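Local coordinates for protein fructose-bisphosphate aldolase (Thermus caldophilus, PDB 2FJK) that belongs to the class II fructose-bisphosphate aldolases, enzymes built on a TIM-barrel fold, and carries 1,3-dihydroxyacetonephosphate in its pocket, at residues A180-L194 with I228-A242. Residues are numbered along the deposited sequence; the frame is centred on the assembly and turned at random.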
loop_
_atom_site.group_PDB
_atom_site.type_symbol
_atom_site.label_atom_id
_atom_site.label_comp_id
_atom_site.label_asym_id
_atom_site.label_seq_id
_atom_site.Cartn_x
_atom_site.Cartn_y
_atom_site.Cartn_z
ATOM N N ALA A 180 15.437 25.492 21.552
ATOM C CA ALA A 180 14.771 26.742 21.895
ATOM C C ALA A 180 15.712 27.860 22.371
ATOM O O ALA A 180 15.250 28.933 22.752
ATOM C CB ALA A 180 13.715 26.476 22.952
ATOM N N TYR A 181 17.019 27.621 22.353
ATOM C CA TYR A 181 17.965 28.646 22.804
ATOM C C TYR A 181 18.986 28.951 21.727
ATOM O O TYR A 181 20.151 28.570 21.833
ATOM C CB TYR A 181 18.670 28.185 24.085
ATOM C CG TYR A 181 17.699 27.772 25.166
ATOM C CD1 TYR A 181 17.478 26.424 25.464
ATOM C CD2 TYR A 181 16.972 28.732 25.871
ATOM C CE1 TYR A 181 16.552 26.046 26.443
ATOM C CE2 TYR A 181 16.054 28.371 26.840
ATOM C CZ TYR A 181 15.846 27.029 27.121
ATOM O OH TYR A 181 14.915 26.686 28.068
ATOM N N LYS A 182 18.539 29.665 20.700
ATOM C CA LYS A 182 19.389 30.003 19.567
ATOM C C LYS A 182 20.338 31.188 19.748
ATOM O O LYS A 182 21.104 31.502 18.841
ATOM C CB LYS A 182 18.504 30.215 18.329
ATOM C CG LYS A 182 17.560 29.039 18.069
ATOM C CD LYS A 182 16.808 29.173 16.752
ATOM C CE LYS A 182 15.810 28.045 16.577
ATOM N NZ LYS A 182 16.454 26.704 16.728
ATOM N N GLY A 183 20.298 31.839 20.907
ATOM C CA GLY A 183 21.189 32.970 21.146
ATOM C C GLY A 183 20.573 34.173 21.849
ATOM O O GLY A 183 19.421 34.522 21.599
ATOM N N LYS A 184 21.338 34.811 22.733
ATOM C CA LYS A 184 20.839 35.981 23.455
ATOM C C LYS A 184 20.349 37.033 22.466
ATOM O O LYS A 184 21.017 37.329 21.475
ATOM C CB LYS A 184 21.930 36.582 24.347
ATOM C CG LYS A 184 22.330 35.707 25.529
ATOM C CD LYS A 184 23.217 36.470 26.509
ATOM C CE LYS A 184 23.583 35.617 27.720
ATOM N NZ LYS A 184 24.452 36.353 28.688
ATOM N N GLY A 185 19.182 37.601 22.740
ATOM C CA GLY A 185 18.642 38.591 21.832
ATOM C C GLY A 185 18.485 37.943 20.469
ATOM O O GLY A 185 18.375 36.720 20.369
ATOM N N ARG A 186 18.482 38.754 19.417
ATOM C CA ARG A 186 18.340 38.239 18.063
ATOM C C ARG A 186 19.640 37.584 17.614
ATOM O O ARG A 186 20.646 38.259 17.406
ATOM C CB ARG A 186 17.964 39.377 17.110
ATOM C CG ARG A 186 17.854 38.991 15.643
ATOM C CD ARG A 186 17.297 40.163 14.842
ATOM N NE ARG A 186 17.304 39.938 13.399
ATOM C CZ ARG A 186 16.781 40.786 12.515
ATOM N NH1 ARG A 186 16.215 41.910 12.934
ATOM N NH2 ARG A 186 16.815 40.512 11.218
ATOM N N PRO A 187 19.637 36.252 17.470
ATOM C CA PRO A 187 20.830 35.516 17.042
ATOM C C PRO A 187 21.329 35.989 15.682
ATOM O O PRO A 187 20.559 36.112 14.736
ATOM C CB PRO A 187 20.352 34.061 17.030
ATOM C CG PRO A 187 18.892 34.182 16.757
ATOM C CD PRO A 187 18.489 35.341 17.628
ATOM N N PHE A 188 22.625 36.255 15.592
ATOM C CA PHE A 188 23.213 36.740 14.349
ATOM C C PHE A 188 23.195 35.747 13.197
ATOM O O PHE A 188 23.604 34.600 13.335
ATOM C CB PHE A 188 24.661 37.179 14.580
ATOM C CG PHE A 188 25.349 37.660 13.332
ATOM C CD1 PHE A 188 24.966 38.855 12.728
ATOM C CD2 PHE A 188 26.361 36.908 12.747
ATOM C CE1 PHE A 188 25.580 39.294 11.559
ATOM C CE2 PHE A 188 26.982 37.336 11.577
ATOM C CZ PHE A 188 26.592 38.530 10.981
ATOM N N ILE A 189 22.728 36.209 12.047
ATOM C CA ILE A 189 22.693 35.378 10.859
ATOM C C ILE A 189 23.640 36.011 9.851
ATOM O O ILE A 189 23.475 37.173 9.483
ATOM C CB ILE A 189 21.281 35.318 10.249
ATOM C CG1 ILE A 189 20.262 34.932 11.324
ATOM C CG2 ILE A 189 21.267 34.338 9.089
ATOM C CD1 ILE A 189 20.599 33.678 12.088
ATOM N N ASP A 190 24.634 35.248 9.417
ATOM C CA ASP A 190 25.621 35.738 8.463
ATOM C C ASP A 190 25.032 35.800 7.060
ATOM O O ASP A 190 25.268 34.915 6.240
ATOM C CB ASP A 190 26.843 34.818 8.463
ATOM C CG ASP A 190 28.096 35.521 7.995
ATOM O OD1 ASP A 190 28.035 36.211 6.957
ATOM O OD2 ASP A 190 29.143 35.376 8.664
ATOM N N HIS A 191 24.272 36.851 6.782
ATOM C CA HIS A 191 23.643 37.002 5.474
ATOM C C HIS A 191 24.629 37.170 4.323
ATOM O O HIS A 191 24.426 36.609 3.245
ATOM C CB HIS A 191 22.654 38.166 5.503
ATOM C CG HIS A 191 21.417 37.882 6.300
ATOM N ND1 HIS A 191 20.564 36.841 5.999
ATOM C CD2 HIS A 191 20.882 38.509 7.374
ATOM C CE1 HIS A 191 19.554 36.840 6.852
ATOM N NE2 HIS A 191 19.722 37.843 7.696
ATOM N N PRO A 192 25.711 37.941 4.530
ATOM C CA PRO A 192 26.686 38.125 3.452
ATOM C C PRO A 192 27.286 36.781 3.077
ATOM O O PRO A 192 27.496 36.486 1.903
ATOM C CB PRO A 192 27.719 39.061 4.075
ATOM C CG PRO A 192 26.897 39.861 5.031
ATOM C CD PRO A 192 26.043 38.801 5.678
ATOM N N ARG A 193 27.562 35.976 4.098
ATOM C CA ARG A 193 28.130 34.651 3.907
ATOM C C ARG A 193 27.175 33.805 3.065
ATOM O O ARG A 193 27.591 33.105 2.145
ATOM C CB ARG A 193 28.345 33.984 5.263
ATOM C CG ARG A 193 29.159 32.726 5.201
ATOM C CD ARG A 193 29.342 32.114 6.572
ATOM N NE ARG A 193 30.589 31.362 6.608
ATOM C CZ ARG A 193 31.780 31.905 6.827
ATOM N NH1 ARG A 193 31.886 33.207 7.049
ATOM N NH2 ARG A 193 32.866 31.149 6.785
ATOM N N LEU A 194 25.887 33.870 3.393
ATOM C CA LEU A 194 24.883 33.115 2.651
ATOM C C LEU A 194 24.910 33.584 1.194
ATOM O O LEU A 194 24.879 32.778 0.261
ATOM C CB LEU A 194 23.498 33.352 3.263
ATOM C CG LEU A 194 22.291 32.665 2.611
ATOM C CD1 LEU A 194 22.533 31.156 2.482
ATOM C CD2 LEU A 194 21.058 32.937 3.455
ATOM N N ILE A 228 10.594 26.944 31.015
ATOM C CA ILE A 228 11.404 27.096 29.816
ATOM C C ILE A 228 12.213 28.372 30.075
ATOM O O ILE A 228 11.737 29.282 30.753
ATOM C CB ILE A 228 10.529 27.271 28.550
ATOM C CG1 ILE A 228 11.418 27.233 27.303
ATOM C CG2 ILE A 228 9.764 28.592 28.615
ATOM C CD1 ILE A 228 10.658 27.266 25.993
ATOM N N GLY A 229 13.429 28.443 29.552
ATOM C CA GLY A 229 14.247 29.619 29.800
ATOM C C GLY A 229 14.038 30.784 28.852
ATOM O O GLY A 229 12.923 31.041 28.387
ATOM N N GLU A 230 15.117 31.512 28.582
ATOM C CA GLU A 230 15.052 32.640 27.672
ATOM C C GLU A 230 15.019 32.095 26.253
ATOM O O GLU A 230 15.995 32.200 25.513
ATOM C CB GLU A 230 16.274 33.544 27.828
ATOM C CG GLU A 230 16.407 34.220 29.167
ATOM C CD GLU A 230 17.411 35.354 29.121
ATOM O OE1 GLU A 230 17.141 36.352 28.414
ATOM O OE2 GLU A 230 18.468 35.245 29.782
ATOM N N ALA A 231 13.896 31.491 25.888
ATOM C CA ALA A 231 13.747 30.936 24.557
ATOM C C ALA A 231 14.020 32.048 23.565
ATOM O O ALA A 231 13.556 33.174 23.739
ATOM C CB ALA A 231 12.341 30.397 24.368
ATOM N N SER A 232 14.786 31.731 22.531
ATOM C CA SER A 232 15.130 32.702 21.506
ATOM C C SER A 232 15.249 31.955 20.181
ATOM O O SER A 232 16.025 31.012 20.063
ATOM C CB SER A 232 16.458 33.385 21.864
ATOM O OG SER A 232 16.833 34.341 20.885
ATOM N N GLY A 233 14.466 32.363 19.194
ATOM C CA GLY A 233 14.519 31.695 17.908
ATOM C C GLY A 233 15.040 32.619 16.832
ATOM O O GLY A 233 15.405 33.756 17.123
ATOM N N ILE A 234 15.076 32.133 15.593
ATOM C CA ILE A 234 15.560 32.931 14.472
ATOM C C ILE A 234 14.504 33.958 14.093
ATOM O O ILE A 234 13.317 33.635 13.965
ATOM C CB ILE A 234 15.877 32.057 13.238
ATOM C CG1 ILE A 234 16.847 30.928 13.616
ATOM C CG2 ILE A 234 16.473 32.916 12.141
ATOM C CD1 ILE A 234 18.147 31.382 14.208
ATOM N N HIS A 235 14.944 35.201 13.926
ATOM C CA HIS A 235 14.050 36.298 13.583
ATOM C C HIS A 235 13.401 36.117 12.213
ATOM O O HIS A 235 14.070 35.770 11.242
ATOM C CB HIS A 235 14.817 37.616 13.601
ATOM C CG HIS A 235 13.935 38.821 13.536
ATOM N ND1 HIS A 235 13.248 39.299 14.631
ATOM C CD2 HIS A 235 13.591 39.618 12.497
ATOM C CE1 HIS A 235 12.519 40.341 14.270
ATOM N NE2 HIS A 235 12.710 40.555 12.981
ATOM N N PRO A 236 12.083 36.359 12.119
ATOM C CA PRO A 236 11.339 36.224 10.862
ATOM C C PRO A 236 11.983 36.965 9.688
ATOM O O PRO A 236 12.066 36.435 8.576
ATOM C CB PRO A 236 9.963 36.786 11.211
ATOM C CG PRO A 236 9.809 36.412 12.644
ATOM C CD PRO A 236 11.179 36.729 13.222
ATOM N N GLU A 237 12.437 38.189 9.931
ATOM C CA GLU A 237 13.061 38.969 8.866
ATOM C C GLU A 237 14.323 38.287 8.338
ATOM O O GLU A 237 14.597 38.321 7.137
ATOM C CB GLU A 237 13.370 40.386 9.357
ATOM C CG GLU A 237 12.113 41.188 9.729
ATOM C CD GLU A 237 11.109 41.282 8.582
ATOM O OE1 GLU A 237 11.514 41.676 7.465
ATOM O OE2 GLU A 237 9.913 40.971 8.798
ATOM N N ASP A 238 15.083 37.657 9.228
ATOM C CA ASP A 238 16.284 36.952 8.806
ATOM C C ASP A 238 15.887 35.771 7.941
ATOM O O ASP A 238 16.597 35.406 7.004
ATOM C CB ASP A 238 17.097 36.479 10.011
ATOM C CG ASP A 238 17.890 37.601 10.636
ATOM O OD1 ASP A 238 18.550 38.331 9.869
ATOM O OD2 ASP A 238 17.866 37.750 11.875
ATOM N N ILE A 239 14.740 35.177 8.247
ATOM C CA ILE A 239 14.257 34.062 7.442
ATOM C C ILE A 239 13.919 34.587 6.035
ATOM O O ILE A 239 14.241 33.955 5.034
ATOM C CB ILE A 239 12.996 33.415 8.078
ATOM C CG1 ILE A 239 13.378 32.706 9.382
ATOM C CG2 ILE A 239 12.344 32.432 7.088
ATOM C CD1 ILE A 239 14.261 31.474 9.193
ATOM N N LYS A 240 13.288 35.752 5.965
ATOM C CA LYS A 240 12.913 36.326 4.675
ATOM C C LYS A 240 14.111 36.656 3.785
ATOM O O LYS A 240 14.147 36.292 2.610
ATOM C CB LYS A 240 12.073 37.592 4.881
ATOM C CG LYS A 240 10.649 37.329 5.328
ATOM C CD LYS A 240 9.926 38.641 5.575
ATOM C CE LYS A 240 8.486 38.410 5.995
ATOM N NZ LYS A 240 7.792 39.697 6.287
ATOM N N LYS A 241 15.086 37.357 4.347
ATOM C CA LYS A 241 16.276 37.733 3.596
ATOM C C LYS A 241 17.006 36.472 3.156
ATOM O O LYS A 241 17.373 36.330 1.988
ATOM C CB LYS A 241 17.192 38.590 4.468
ATOM C CG LYS A 241 18.367 39.224 3.738
ATOM C CD LYS A 241 19.107 40.157 4.684
ATOM C CE LYS A 241 20.227 40.917 3.986
ATOM N NZ LYS A 241 20.866 41.904 4.904
ATOM N N ALA A 242 17.205 35.552 4.094
ATOM C CA ALA A 242 17.893 34.304 3.787
ATOM C C ALA A 242 17.206 33.609 2.619
ATOM O O ALA A 242 17.868 33.070 1.727
ATOM C CB ALA A 242 17.913 33.391 5.013
HETATM O O HOH W 1 17.601 36.036 14.105
#
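Arg186 lays its guanidinium flat on the imidazole of His235, the planes 20° apart and the centres 3.9 Å from each other, while the rim of the same group grips Asp238 side-on. Its extended chain, CG anti to the backbone N (chi1 177°), carries out a flat group whose face can stack while its edge donates, which suits arginine to both partners. Arg186 NE donates to Asp238 OD2 over 2.7 Å in a salt bridge, and NH2 reaches OD1; both come from above the carboxylate plane. From the other face of that plane His191 NE2 meets Asp238 OD1 at 2.5 Å, on its anti side, in a nearly straight bond (162°). With a water linking OD2 to Pro187 O and His235 N, both oxygens of this buried aspartate are satisfied, and the nearby arginine would probably favour the aspartate's charged form. The His191 ring is sandwiched: Lys241 CD sits over one face, 3.6 Å from the ring centroid, in a CH-pi contact, and Ile189 CG2 lies toward the rim of the other.

Farther along, Ser232 N donates to Ala180 O and its O accepts from Lys182 N, a single beta bridge at Tyr181. Serine is small enough for OG to sit 2.7 Å from Gly183 O and 2.9 Å from Gly185 O; at Gly183 a CB would collide with the preceding carbonyl O. Tyr181 OH accepts from Gly229 N at 2.7 Å. Between this bridge and the Asp238 cluster, Ile234 is the apolar filler: Lys182 CD packs on its CG1 (3.6 Å), and Pro187 CG and Ile189 CD1 meet its CD1. Lys182 NZ bonds to Ser177 O and Gly179 O. The contact joins the loops leading into helices 191-200 and 236-244 of a class II aldolase TIM barrel, with Lys182 carrying it into the pocket through a salt bridge to 1,3-dihydroxyacetonephosphate.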